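Local atomic coordinates of particle-associated glycoside hydrolase (Acinetobacter phage Fri1, PDB entry 6C72), a protein that degrades the capsular polysaccharide of Acinetobacter baumannii as a trimeric phage tailspike, probably by cleaving glycosidic bonds while the virus enters its host. Residues Val312-Leu317 and Ser345-Lys349; Arg362-Ala366 and Thr387-Ile393; Gly368-Val374 and Val392-Arg397; Val417-Ile423 and Val438-Ser443. One frame throughout, in Å; residues are numbered along the deposited sequence.

Contact 1 of 4, residues Val312-Leu317 and Ser345-Lys349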
loop_
_atom_site.group_PDB
_atom_site.type_symbol
_atom_site.label_atom_id
_atom_site.label_comp_id
_atom_site.label_asym_id
_atom_site.label_seq_id
_atom_site.Cartn_x
_atom_site.Cartn_y
_atom_site.Cartn_z
ATOM N N VAL A 312 7.161 -16.322 -10.465
ATOM C CA VAL A 312 7.191 -15.571 -9.213
ATOM C C VAL A 312 6.540 -14.221 -9.434
ATOM O O VAL A 312 6.874 -13.518 -10.390
ATOM C CB VAL A 312 8.614 -15.376 -8.665
ATOM C CG1 VAL A 312 8.547 -14.508 -7.417
ATOM C CG2 VAL A 312 9.223 -16.720 -8.331
ATOM N N TYR A 313 5.614 -13.859 -8.554
ATOM C CA TYR A 313 4.951 -12.574 -8.678
ATOM C C TYR A 313 4.349 -12.213 -7.328
ATOM O O TYR A 313 4.207 -13.065 -6.454
ATOM C CB TYR A 313 3.891 -12.590 -9.795
ATOM C CG TYR A 313 2.881 -13.712 -9.716
ATOM C CD1 TYR A 313 3.186 -14.987 -10.185
ATOM C CD2 TYR A 313 1.612 -13.494 -9.179
ATOM C CE1 TYR A 313 2.272 -16.010 -10.114
ATOM C CE2 TYR A 313 0.686 -14.520 -9.108
ATOM C CZ TYR A 313 1.024 -15.779 -9.576
ATOM O OH TYR A 313 0.109 -16.815 -9.502
ATOM N N ASN A 314 4.016 -10.928 -7.164
ATOM C CA ASN A 314 3.426 -10.394 -5.932
ATOM C C ASN A 314 4.389 -10.569 -4.752
ATOM O O ASN A 314 4.165 -11.350 -3.835
ATOM C CB ASN A 314 2.063 -11.054 -5.640
ATOM C CG ASN A 314 1.075 -10.957 -6.827
ATOM O OD1 ASN A 314 1.268 -10.160 -7.749
ATOM N ND2 ASN A 314 -0.010 -11.732 -6.772
ATOM N N VAL A 315 5.477 -9.804 -4.794
ATOM C CA VAL A 315 6.500 -9.833 -3.758
ATOM C C VAL A 315 6.686 -8.424 -3.226
ATOM O O VAL A 315 6.837 -7.476 -4.007
ATOM C CB VAL A 315 7.835 -10.390 -4.282
ATOM C CG1 VAL A 315 8.869 -10.446 -3.155
ATOM C CG2 VAL A 315 7.619 -11.774 -4.916
ATOM N N THR A 316 6.670 -8.280 -1.906
ATOM C CA THR A 316 6.835 -6.978 -1.285
ATOM C C THR A 316 7.972 -7.042 -0.280
ATOM O O THR A 316 7.943 -7.855 0.652
ATOM C CB THR A 316 5.536 -6.518 -0.622
ATOM O OG1 THR A 316 4.484 -6.530 -1.593
ATOM C CG2 THR A 316 5.673 -5.106 -0.086
ATOM N N LEU A 317 8.950 -6.162 -0.453
ATOM C CA LEU A 317 10.080 -6.031 0.456
ATOM C C LEU A 317 9.997 -4.651 1.120
ATOM O O LEU A 317 10.202 -3.622 0.461
ATOM C CB LEU A 317 11.382 -6.224 -0.312
ATOM C CG LEU A 317 11.400 -7.570 -1.041
ATOM C CD1 LEU A 317 11.337 -7.420 -2.571
ATOM C CD2 LEU A 317 12.591 -8.430 -0.611
ATOM N N SER A 345 3.280 -8.800 -15.151
ATOM C CA SER A 345 4.104 -8.042 -14.236
ATOM C C SER A 345 4.529 -8.938 -13.077
ATOM O O SER A 345 3.731 -9.754 -12.603
ATOM C CB SER A 345 3.357 -6.817 -13.694
ATOM O OG SER A 345 4.077 -6.180 -12.658
ATOM N N PRO A 346 5.790 -8.878 -12.646
ATOM C CA PRO A 346 6.166 -9.602 -11.426
ATOM C C PRO A 346 5.599 -8.954 -10.168
ATOM O O PRO A 346 5.589 -9.599 -9.111
ATOM C CB PRO A 346 7.696 -9.550 -11.449
ATOM C CG PRO A 346 7.984 -8.228 -12.146
ATOM C CD PRO A 346 6.893 -8.054 -13.175
ATOM N N ASN A 347 5.101 -7.716 -10.265
ATOM C CA ASN A 347 4.480 -7.014 -9.144
ATOM C C ASN A 347 5.366 -7.106 -7.903
ATOM O O ASN A 347 4.953 -7.560 -6.831
ATOM C CB ASN A 347 3.080 -7.559 -8.887
ATOM C CG ASN A 347 2.296 -6.714 -7.916
ATOM O OD1 ASN A 347 2.582 -5.521 -7.720
ATOM N ND2 ASN A 347 1.299 -7.330 -7.284
ATOM N N VAL A 348 6.629 -6.736 -8.107
ATOM C CA VAL A 348 7.667 -6.724 -7.088
ATOM C C VAL A 348 7.876 -5.285 -6.643
ATOM O O VAL A 348 8.122 -4.406 -7.472
ATOM C CB VAL A 348 8.971 -7.304 -7.648
ATOM C CG1 VAL A 348 10.093 -7.150 -6.636
ATOM C CG2 VAL A 348 8.767 -8.734 -8.079
ATOM N N LYS A 349 7.797 -5.039 -5.349
ATOM C CA LYS A 349 7.897 -3.687 -4.822
ATOM C C LYS A 349 9.042 -3.607 -3.831
ATOM O O LYS A 349 9.138 -4.435 -2.918
ATOM C CB LYS A 349 6.601 -3.265 -4.144
ATOM C CG LYS A 349 5.384 -3.298 -5.033
ATOM C CD LYS A 349 4.202 -2.857 -4.211
ATOM C CE LYS A 349 2.936 -2.698 -5.041
ATOM N NZ LYS A 349 2.197 -3.970 -5.075
HETATM O O HOH W 1 3.728 -6.452 -4.475
#
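Asn347 and Asn314 meet through their side-chain amides. ND2 of Asn347 donates to OD1 of Asn314 at 2.9 Å, nearly straight at the hydrogen (164°). The two amide planes stand 82° apart. The acceptor lies in the plane of the donor amide, whereas the donor sits above the Asn314 carbonyl plane, off its lone pairs. CG of Asn347 is anti to the backbone N (chi1 -170°), which carries the amide across to the other strand. Its OD1 accepts from Lys349 NZ at 3.1 Å. A water links Lys349 NZ, Asn347 O and Thr316 OG1 on the same face.

Parallel backbone bonds run beside this network. Asn314 N reaches Pro346 O at 2.8 Å, and Lys349 N reaches Val315 O at 2.9 Å. On the opposite face Val315 CB packs against Val348 CG2 at 4.2 Å.

Further out, Ser345 OG accepts from Asn347 N in an ST turn and is also bonded to Lys370 O. ND2 of Asn314 is bonded to Asp279. Both asparagines have left-handed backbone angles and sit in register on adjacent coils, consistent with a corner of the beta-helix. Both amides are held at two points, which should fix their rotation.

Contact 2 of 4, residues Arg362-Ala366 and Thr387-Ile393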
loop_
_atom_site.group_PDB
_atom_site.type_symbol
_atom_site.label_atom_id
_atom_site.label_comp_id
_atom_site.label_asym_id
_atom_site.label_seq_id
_atom_site.Cartn_x
_atom_site.Cartn_y
_atom_site.Cartn_z
ATOM N N ARG A 362 18.963 -5.600 -10.434
ATOM C CA ARG A 362 19.188 -6.117 -11.780
ATOM C C ARG A 362 17.866 -6.522 -12.425
ATOM O O ARG A 362 17.180 -7.439 -11.950
ATOM C CB ARG A 362 20.149 -7.309 -11.771
ATOM C CG ARG A 362 20.165 -8.068 -13.111
ATOM C CD ARG A 362 21.299 -9.074 -13.205
ATOM N NE ARG A 362 21.074 -9.996 -14.314
ATOM C CZ ARG A 362 21.824 -11.068 -14.578
ATOM N NH1 ARG A 362 22.866 -11.359 -13.816
ATOM N NH2 ARG A 362 21.526 -11.857 -15.607
ATOM N N ASN A 363 17.546 -5.888 -13.548
ATOM C CA ASN A 363 16.399 -6.273 -14.357
ATOM C C ASN A 363 16.767 -7.525 -15.145
ATOM O O ASN A 363 17.635 -7.489 -16.019
ATOM C CB ASN A 363 16.004 -5.112 -15.265
ATOM C CG ASN A 363 14.989 -5.511 -16.325
ATOM O OD1 ASN A 363 14.267 -6.505 -16.170
ATOM N ND2 ASN A 363 14.919 -4.735 -17.407
ATOM N N ASN A 364 16.123 -8.639 -14.838
ATOM C CA ASN A 364 16.386 -9.871 -15.572
ATOM C C ASN A 364 15.155 -10.352 -16.339
ATOM O O ASN A 364 14.966 -11.554 -16.526
ATOM C CB ASN A 364 16.886 -10.960 -14.631
ATOM C CG ASN A 364 17.737 -11.982 -15.340
ATOM O OD1 ASN A 364 18.347 -11.692 -16.376
ATOM N ND2 ASN A 364 17.772 -13.199 -14.801
ATOM N N CYS A 365 14.325 -9.422 -16.804
ATOM C CA CYS A 365 13.079 -9.742 -17.495
ATOM C C CYS A 365 13.322 -9.750 -19.003
ATOM O O CYS A 365 13.544 -8.695 -19.604
ATOM C CB CYS A 365 11.994 -8.732 -17.118
ATOM S SG CYS A 365 11.661 -8.662 -15.332
ATOM N N ALA A 366 13.261 -10.935 -19.614
ATOM C CA ALA A 366 13.516 -11.056 -21.046
ATOM C C ALA A 366 12.430 -10.379 -21.882
ATOM O O ALA A 366 12.716 -9.867 -22.971
ATOM C CB ALA A 366 13.637 -12.534 -21.437
ATOM N N THR A 387 22.624 -6.785 -16.517
ATOM C CA THR A 387 23.692 -7.563 -17.133
ATOM C C THR A 387 23.377 -7.861 -18.597
ATOM O O THR A 387 24.236 -7.697 -19.471
ATOM C CB THR A 387 23.900 -8.867 -16.356
ATOM O OG1 THR A 387 24.035 -8.581 -14.962
ATOM C CG2 THR A 387 25.152 -9.587 -16.821
ATOM N N THR A 388 22.134 -8.247 -18.891
ATOM C CA THR A 388 21.761 -8.684 -20.233
ATOM C C THR A 388 21.444 -7.470 -21.095
ATOM O O THR A 388 20.467 -6.757 -20.850
ATOM C CB THR A 388 20.573 -9.639 -20.181
ATOM O OG1 THR A 388 20.813 -10.661 -19.200
ATOM C CG2 THR A 388 20.365 -10.286 -21.549
ATOM N N THR A 389 22.284 -7.228 -22.096
ATOM C CA THR A 389 22.090 -6.102 -22.997
ATOM C C THR A 389 20.788 -6.239 -23.782
ATOM O O THR A 389 20.568 -7.230 -24.479
ATOM C CB THR A 389 23.283 -6.012 -23.955
ATOM O OG1 THR A 389 24.493 -5.837 -23.202
ATOM C CG2 THR A 389 23.102 -4.845 -24.956
ATOM N N GLY A 390 19.946 -5.217 -23.704
ATOM C CA GLY A 390 18.675 -5.223 -24.397
ATOM C C GLY A 390 17.466 -5.410 -23.512
ATOM O O GLY A 390 16.342 -5.219 -23.987
ATOM N N TYR A 391 17.641 -5.814 -22.260
ATOM C CA TYR A 391 16.496 -5.923 -21.373
ATOM C C TYR A 391 15.979 -4.532 -21.031
ATOM O O TYR A 391 16.749 -3.572 -20.918
ATOM C CB TYR A 391 16.864 -6.680 -20.106
ATOM C CG TYR A 391 16.938 -8.174 -20.291
ATOM C CD1 TYR A 391 16.800 -8.756 -21.551
ATOM C CD2 TYR A 391 17.135 -9.008 -19.207
ATOM C CE1 TYR A 391 16.864 -10.136 -21.714
ATOM C CE2 TYR A 391 17.200 -10.380 -19.359
ATOM C CZ TYR A 391 17.066 -10.935 -20.608
ATOM O OH TYR A 391 17.147 -12.292 -20.730
ATOM N N VAL A 392 14.665 -4.415 -20.892
ATOM C CA VAL A 392 14.023 -3.120 -20.747
ATOM C C VAL A 392 13.170 -3.133 -19.495
ATOM O O VAL A 392 12.573 -4.158 -19.152
ATOM C CB VAL A 392 13.163 -2.773 -21.990
ATOM C CG1 VAL A 392 12.627 -1.331 -21.906
ATOM C CG2 VAL A 392 13.965 -2.978 -23.261
ATOM N N ILE A 393 13.124 -2.000 -18.805
ATOM C CA ILE A 393 12.100 -1.754 -17.801
ATOM C C ILE A 393 10.976 -1.021 -18.514
ATOM O O ILE A 393 11.091 0.167 -18.818
ATOM C CB ILE A 393 12.628 -0.946 -16.613
ATOM C CG1 ILE A 393 13.853 -1.623 -16.011
ATOM C CG2 ILE A 393 11.532 -0.779 -15.567
ATOM C CD1 ILE A 393 14.495 -0.835 -14.869
HETATM O O HOH W 2 19.993 -8.681 -16.757
HETATM O O HOH W 3 16.931 -2.763 -18.334
HETATM O O HOH W 4 15.703 -13.733 -18.080
HETATM O O HOH W 5 13.304 -6.683 -21.367
#
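Ala366 and Tyr391 bring the backbones closest, with CA atoms 5.9 Å apart. The segments do not pair as strands here. Residues 362-363 end a strand, and the chain then leaves it as a loop. On the other side a type II turn runs from Thr388 to Tyr391, with Gly390 at its positive-phi position. The turn sets the Tyr391 ring against the opposite loop.

That ring is sandwiched. Over one face lie Cys365 O and Ala366 CA, the latter a CH-pi contact 3.8 Å from the ring centroid. Thr388 CB, from the ring's own turn, covers the other face. Asn363 O and Asn364 OD1 approach the ring edge in its plane, with OD1 3.5 Å from Tyr391 CE2.

Asn363 uses both ends of its amide. ND2 makes a weak bond to Val392 O at 3.0 Å, and a water ties the same nitrogen to Tyr391 O. OD1 accepts from Cys365 N at 3.0 Å, forming an Asx turn. A chi1 of 169° sets CG trans to the residue's own nitrogen and directs this amide at residues 392-393.

Arg362 lies under Thr387, whose OG1 sits 2.9 Å above one face of the guanidinium. Both groups turn to Glu331: NH1 of Arg362 by a salt bridge, Thr387 OG1 by a hydrogen bond. A water joins Arg362 NE, Asn363 O and Thr388 N.

The arrangement is that of loops between strands of a parallel beta-helix, packed on each other in neighbouring coils and bridged by water.

Contact 3 of 4, residues Gly368-Val374 and Val392-Arg397. With ZN (zinc ion), chain N.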
loop_
_atom_site.group_PDB
_atom_site.type_symbol
_atom_site.label_atom_id
_atom_site.label_comp_id
_atom_site.label_asym_id
_atom_site.label_seq_id
_atom_site.Cartn_x
_atom_site.Cartn_y
_atom_site.Cartn_z
ATOM N N GLY A 368 10.667 -7.749 -20.814
ATOM C CA GLY A 368 10.438 -6.448 -20.209
ATOM C C GLY A 368 9.861 -6.501 -18.807
ATOM O O GLY A 368 9.028 -7.358 -18.507
ATOM N N TRP A 369 10.274 -5.565 -17.946
ATOM C CA TRP A 369 9.811 -5.490 -16.562
ATOM C C TRP A 369 8.673 -4.469 -16.496
ATOM O O TRP A 369 8.903 -3.264 -16.625
ATOM C CB TRP A 369 10.969 -5.108 -15.641
ATOM C CG TRP A 369 10.665 -5.088 -14.147
ATOM C CD1 TRP A 369 9.442 -5.211 -13.542
ATOM C CD2 TRP A 369 11.617 -4.925 -13.085
ATOM N NE1 TRP A 369 9.581 -5.143 -12.179
ATOM C CE2 TRP A 369 10.905 -4.966 -11.875
ATOM C CE3 TRP A 369 13.009 -4.748 -13.045
ATOM C CZ2 TRP A 369 11.532 -4.828 -10.635
ATOM C CZ3 TRP A 369 13.629 -4.612 -11.819
ATOM C CH2 TRP A 369 12.895 -4.659 -10.628
ATOM N N LYS A 370 7.446 -4.960 -16.342
ATOM C CA LYS A 370 6.263 -4.112 -16.283
ATOM C C LYS A 370 5.959 -3.747 -14.831
ATOM O O LYS A 370 5.991 -4.609 -13.945
ATOM C CB LYS A 370 5.057 -4.810 -16.937
ATOM C CG LYS A 370 3.754 -3.978 -16.888
ATOM C CD LYS A 370 2.584 -4.514 -17.792
ATOM C CE LYS A 370 2.050 -5.882 -17.306
ATOM N NZ LYS A 370 0.832 -6.381 -18.035
ATOM N N ASP A 371 5.695 -2.459 -14.594
ATOM C CA ASP A 371 5.318 -1.905 -13.290
ATOM C C ASP A 371 6.370 -2.190 -12.207
ATOM O O ASP A 371 6.073 -2.706 -11.133
ATOM C CB ASP A 371 3.944 -2.412 -12.845
ATOM C CG ASP A 371 3.289 -1.484 -11.818
ATOM O OD1 ASP A 371 3.639 -0.269 -11.783
ATOM O OD2 ASP A 371 2.482 -1.979 -10.996
ATOM N N CYS A 372 7.601 -1.788 -12.494
ATOM C CA CYS A 372 8.678 -1.811 -11.508
ATOM C C CYS A 372 8.504 -0.686 -10.480
ATOM O O CYS A 372 8.357 0.484 -10.849
ATOM C CB CYS A 372 10.013 -1.675 -12.235
ATOM S SG CYS A 372 11.416 -1.219 -11.227
ATOM N N ILE A 373 8.536 -1.036 -9.190
ATOM C CA ILE A 373 8.258 -0.100 -8.099
ATOM C C ILE A 373 9.465 -0.021 -7.162
ATOM O O ILE A 373 9.793 -0.999 -6.472
ATOM C CB ILE A 373 7.001 -0.510 -7.313
ATOM C CG1 ILE A 373 5.743 -0.419 -8.192
ATOM C CG2 ILE A 373 6.861 0.342 -6.056
ATOM C CD1 ILE A 373 5.382 0.973 -8.599
ATOM N N VAL A 374 10.077 1.154 -7.086
ATOM C CA VAL A 374 11.147 1.445 -6.137
ATOM C C VAL A 374 10.795 2.766 -5.452
ATOM O O VAL A 374 10.773 3.822 -6.101
ATOM C CB VAL A 374 12.522 1.540 -6.810
ATOM C CG1 VAL A 374 13.603 1.824 -5.738
ATOM C CG2 VAL A 374 12.823 0.287 -7.633
ATOM N N VAL A 392 14.665 -4.415 -20.892
ATOM C CA VAL A 392 14.023 -3.120 -20.747
ATOM C C VAL A 392 13.170 -3.133 -19.495
ATOM O O VAL A 392 12.573 -4.158 -19.152
ATOM C CB VAL A 392 13.163 -2.773 -21.990
ATOM C CG1 VAL A 392 12.627 -1.331 -21.906
ATOM C CG2 VAL A 392 13.965 -2.978 -23.261
ATOM N N ILE A 393 13.124 -2.000 -18.805
ATOM C CA ILE A 393 12.100 -1.754 -17.801
ATOM C C ILE A 393 10.976 -1.021 -18.514
ATOM O O ILE A 393 11.091 0.167 -18.818
ATOM C CB ILE A 393 12.628 -0.946 -16.613
ATOM C CG1 ILE A 393 13.853 -1.623 -16.011
ATOM C CG2 ILE A 393 11.532 -0.779 -15.567
ATOM C CD1 ILE A 393 14.495 -0.835 -14.869
ATOM N N THR A 394 9.888 -1.738 -18.768
ATOM C CA THR A 394 8.822 -1.234 -19.610
ATOM C C THR A 394 8.093 -0.077 -18.961
ATOM O O THR A 394 7.787 0.920 -19.624
ATOM C CB THR A 394 7.863 -2.373 -19.902
ATOM O OG1 THR A 394 8.587 -3.385 -20.600
ATOM C CG2 THR A 394 6.712 -1.907 -20.757
ATOM N N SER A 395 7.794 -0.188 -17.675
ATOM C CA SER A 395 7.068 0.871 -16.995
ATOM C C SER A 395 7.347 0.781 -15.507
ATOM O O SER A 395 7.821 -0.244 -14.999
ATOM C CB SER A 395 5.563 0.765 -17.241
ATOM O OG SER A 395 5.080 -0.463 -16.765
ATOM N N GLY A 396 7.001 1.844 -14.813
ATOM C CA GLY A 396 7.077 1.835 -13.375
ATOM C C GLY A 396 7.265 3.228 -12.810
ATOM O O GLY A 396 7.206 4.231 -13.522
ATOM N N ARG A 397 7.503 3.243 -11.501
ATOM C CA ARG A 397 7.631 4.446 -10.700
ATOM C C ARG A 397 8.853 4.286 -9.808
ATOM O O ARG A 397 8.941 3.327 -9.030
ATOM C CB ARG A 397 6.372 4.676 -9.862
ATOM C CG ARG A 397 5.123 4.790 -10.702
ATOM C CD ARG A 397 3.882 4.947 -9.859
ATOM N NE ARG A 397 3.953 6.138 -9.013
ATOM C CZ ARG A 397 3.584 7.363 -9.396
ATOM N NH1 ARG A 397 3.116 7.576 -10.627
ATOM N NH2 ARG A 397 3.676 8.381 -8.541
HETATM ZN ZN ZN N . 0.950 -0.510 -9.910
HETATM O O HOH W 6 2.036 1.370 -9.955
HETATM O O HOH W 7 2.252 -1.298 -8.665
HETATM O O HOH W 8 0.556 -2.461 -9.442
HETATM O O HOH W 9 0.043 0.735 -8.522
HETATM O O HOH W 10 -0.740 0.652 -11.299
#
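Asp371 touches Ser395 through its backbone: Asp371 N donates to Ser395 OG at 3.0 Å. The hydroxyl is placed for this by chi1 of 60°, which sets OG between its own N and carbonyl carbon.

CB of Asp371 points away from residues 392-397 and packs on Ser345 OG of the preceding coil. CG stands across the CA-CB bond from the main-chain nitrogen (chi1 -158°), and the carboxylate is turned to the metal. OD1 accepts from a water at 2.9 Å. OD2 binds the zinc ion at 2.4 Å. The OD1 water is also a zinc ligand, so metal, water and carboxylate close a ring. Asn400 of the second subunit packs on Asp371.

Before the corner Trp369 O takes Thr394 N and, weakly, Ser395 N. Past Ser395 the strands pair in parallel, with Arg397 N to Cys372 O at 3.0 Å and Val374 N to Arg397 O. The CA of Gly396 comes to 3.1 Å from Cys372 O, a close CA-H...O approach.

Inside the coil, Cys372 CB sits over one face of the Trp369 ring and meets Ile393 CG2 at 3.8 Å. On the outer side Ile373 and Arg397 lie side by side, CD1 to CB.

Here Asp371 OD2 and five waters bind the zinc; Asp375 belongs to the same site in this protein. The largely water-built shell suggests a weakly held ion, joined to Asp371 both directly and through the water shared with OD1.

Contact 4 of 4, residues Val417-Ile423 and Val438-Ser443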
loop_
_atom_site.group_PDB
_atom_site.type_symbol
_atom_site.label_atom_id
_atom_site.label_comp_id
_atom_site.label_asym_id
_atom_site.label_seq_id
_atom_site.Cartn_x
_atom_site.Cartn_y
_atom_site.Cartn_z
ATOM N N VAL A 417 14.841 1.904 -20.502
ATOM C CA VAL A 417 13.487 2.086 -19.998
ATOM C C VAL A 417 12.650 2.710 -21.107
ATOM O O VAL A 417 13.146 3.017 -22.192
ATOM C CB VAL A 417 13.434 2.946 -18.710
ATOM C CG1 VAL A 417 14.397 2.416 -17.647
ATOM C CG2 VAL A 417 13.683 4.434 -18.993
ATOM N N THR A 418 11.369 2.901 -20.828
ATOM C CA THR A 418 10.505 3.654 -21.727
ATOM C C THR A 418 9.970 4.866 -20.978
ATOM O O THR A 418 10.263 5.076 -19.794
ATOM C CB THR A 418 9.364 2.789 -22.270
ATOM O OG1 THR A 418 8.297 2.751 -21.322
ATOM C CG2 THR A 418 9.838 1.378 -22.542
ATOM N N GLY A 419 9.186 5.674 -21.685
ATOM C CA GLY A 419 8.587 6.853 -21.091
ATOM C C GLY A 419 7.579 6.561 -20.008
ATOM O O GLY A 419 7.215 7.478 -19.262
ATOM N N ASP A 420 7.124 5.314 -19.899
ATOM C CA ASP A 420 6.216 4.931 -18.832
ATOM C C ASP A 420 6.961 4.536 -17.559
ATOM O O ASP A 420 6.340 4.036 -16.624
ATOM C CB ASP A 420 5.290 3.814 -19.315
ATOM C CG ASP A 420 4.399 4.269 -20.454
ATOM O OD1 ASP A 420 3.826 5.383 -20.355
ATOM O OD2 ASP A 420 4.289 3.545 -21.472
ATOM N N PHE A 421 8.273 4.754 -17.517
ATOM C CA PHE A 421 9.081 4.649 -16.301
ATOM C C PHE A 421 9.261 6.061 -15.735
ATOM O O PHE A 421 9.954 6.893 -16.333
ATOM C CB PHE A 421 10.426 3.990 -16.621
ATOM C CG PHE A 421 11.259 3.645 -15.410
ATOM C CD1 PHE A 421 10.916 2.581 -14.587
ATOM C CD2 PHE A 421 12.404 4.361 -15.114
ATOM C CE1 PHE A 421 11.693 2.253 -13.473
ATOM C CE2 PHE A 421 13.182 4.032 -14.002
ATOM C CZ PHE A 421 12.821 2.973 -13.181
ATOM N N LEU A 422 8.623 6.336 -14.599
ATOM C CA LEU A 422 8.577 7.675 -14.023
ATOM C C LEU A 422 9.626 7.829 -12.927
ATOM O O LEU A 422 9.660 7.042 -11.975
ATOM C CB LEU A 422 7.184 7.978 -13.465
ATOM C CG LEU A 422 7.016 9.333 -12.761
ATOM C CD1 LEU A 422 7.373 10.484 -13.703
ATOM C CD2 LEU A 422 5.600 9.502 -12.252
ATOM N N ILE A 423 10.447 8.868 -13.053
ATOM C CA ILE A 423 11.518 9.190 -12.116
ATOM C C ILE A 423 11.166 10.529 -11.473
ATOM O O ILE A 423 11.218 11.579 -12.132
ATOM C CB ILE A 423 12.879 9.236 -12.822
ATOM C CG1 ILE A 423 13.190 7.855 -13.417
ATOM C CG2 ILE A 423 13.979 9.746 -11.877
ATOM C CD1 ILE A 423 14.477 7.787 -14.174
ATOM N N VAL A 438 18.961 6.299 -20.569
ATOM C CA VAL A 438 17.774 6.386 -19.719
ATOM C C VAL A 438 17.324 7.837 -19.590
ATOM O O VAL A 438 16.117 8.123 -19.520
ATOM C CB VAL A 438 18.057 5.762 -18.331
ATOM C CG1 VAL A 438 16.941 6.087 -17.327
ATOM C CG2 VAL A 438 18.262 4.257 -18.434
ATOM N N ALA A 439 18.271 8.776 -19.586
ATOM C CA ALA A 439 17.906 10.178 -19.445
ATOM C C ALA A 439 17.089 10.693 -20.624
ATOM O O ALA A 439 16.350 11.668 -20.460
ATOM C CB ALA A 439 19.163 11.036 -19.262
ATOM N N THR A 440 17.167 10.053 -21.789
ATOM C CA THR A 440 16.359 10.462 -22.932
ATOM C C THR A 440 15.097 9.627 -23.088
ATOM O O THR A 440 14.290 9.912 -23.972
ATOM C CB THR A 440 17.173 10.399 -24.243
ATOM O OG1 THR A 440 17.355 9.035 -24.643
ATOM C CG2 THR A 440 18.534 11.058 -24.086
ATOM N N GLN A 441 14.908 8.612 -22.252
ATOM C CA GLN A 441 13.795 7.686 -22.367
ATOM C C GLN A 441 12.750 7.874 -21.285
ATOM O O GLN A 441 11.557 7.872 -21.578
ATOM C CB GLN A 441 14.298 6.245 -22.306
ATOM C CG GLN A 441 15.198 5.835 -23.436
ATOM C CD GLN A 441 15.751 4.447 -23.203
ATOM O OE1 GLN A 441 15.944 4.028 -22.056
ATOM N NE2 GLN A 441 16.000 3.719 -24.282
ATOM N N ALA A 442 13.175 7.996 -20.030
ATOM C CA ALA A 442 12.239 7.994 -18.924
ATOM C C ALA A 442 11.486 9.318 -18.834
ATOM O O ALA A 442 11.898 10.344 -19.379
ATOM C CB ALA A 442 12.969 7.733 -17.605
ATOM N N SER A 443 10.366 9.278 -18.119
ATOM C CA SER A 443 9.694 10.489 -17.701
ATOM C C SER A 443 10.319 10.959 -16.398
ATOM O O SER A 443 10.527 10.161 -15.479
ATOM C CB SER A 443 8.195 10.262 -17.530
ATOM O OG SER A 443 7.566 10.173 -18.794
#
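Val417 and Ala442 pack where successive coils of the parallel beta-helix meet near its C-terminal end. The later coil enters by a short, weakly bonded helix at 438-441.

The tight part centres on Ala442 CB. Val417 CG2 approaches it to 3.6 Å and Ile423 CD1 to 3.7 Å. Phe421 O lies closer still, at 3.4 Å, and the Phe421 ring turns its edge to the same methyl group. Val438 CG1 closes this apolar cluster from the helix, touching Val417 CG2 and Ile423 CD1. Beside it the backbones pair in parallel: Ser443 N donates to Phe421 O, and Ile423 N to Ser443 O at 2.8 Å.

The Gln441 end of the helix is more open. Gln441 is partly exposed, yet its amide reaches back over Val417. With the chain extended beyond CG (chi2 174°) the amide spans Val417, and OE1 accepts from Val417 N at 2.9 Å. That bond is nearly straight at the hydrogen (171°), but the donor stands above the amide carbonyl plane, away from its lone pairs.

At the type I turn from Thr418 to Phe421 the chain changes direction. Thr418 OG1 accepts from Asp420 N in an ST turn, and is bonded outward to Thr394 O. The Gly419 CA comes to 3.2 Å from Gln441 O, a CA-H...O contact.

Ser443 OG is gripped twice, by a bond with Arg461 N and by its own donation to Gly419 O at 2.8 Å, in the carbonyl plane and on a lone pair.

The four contacts join neighbouring coils of one parallel beta-helix. Contact 1 touches contact 3, centres about 11 Å apart, where Pro346 packs on the Trp369 indole. Contact 3 meets contact 4 at about 10 Å between centres through a backbone bond of Gly396 O with Leu422 N. Contacts 2 and 3 share Val392 and Ile393, and contact 4 packs on both, Phe421 against Ile393. Contacts 1 and 4 do not touch; their centres lie about 21 Å apart. Only contact 3 holds a zinc ligand, Asp371. The side chains of Tyr313 in contact 1 and Leu422 in contact 4 lie about 4 Å and 5 Å from a bound zinc; that of Ile393 is about 12 Å away.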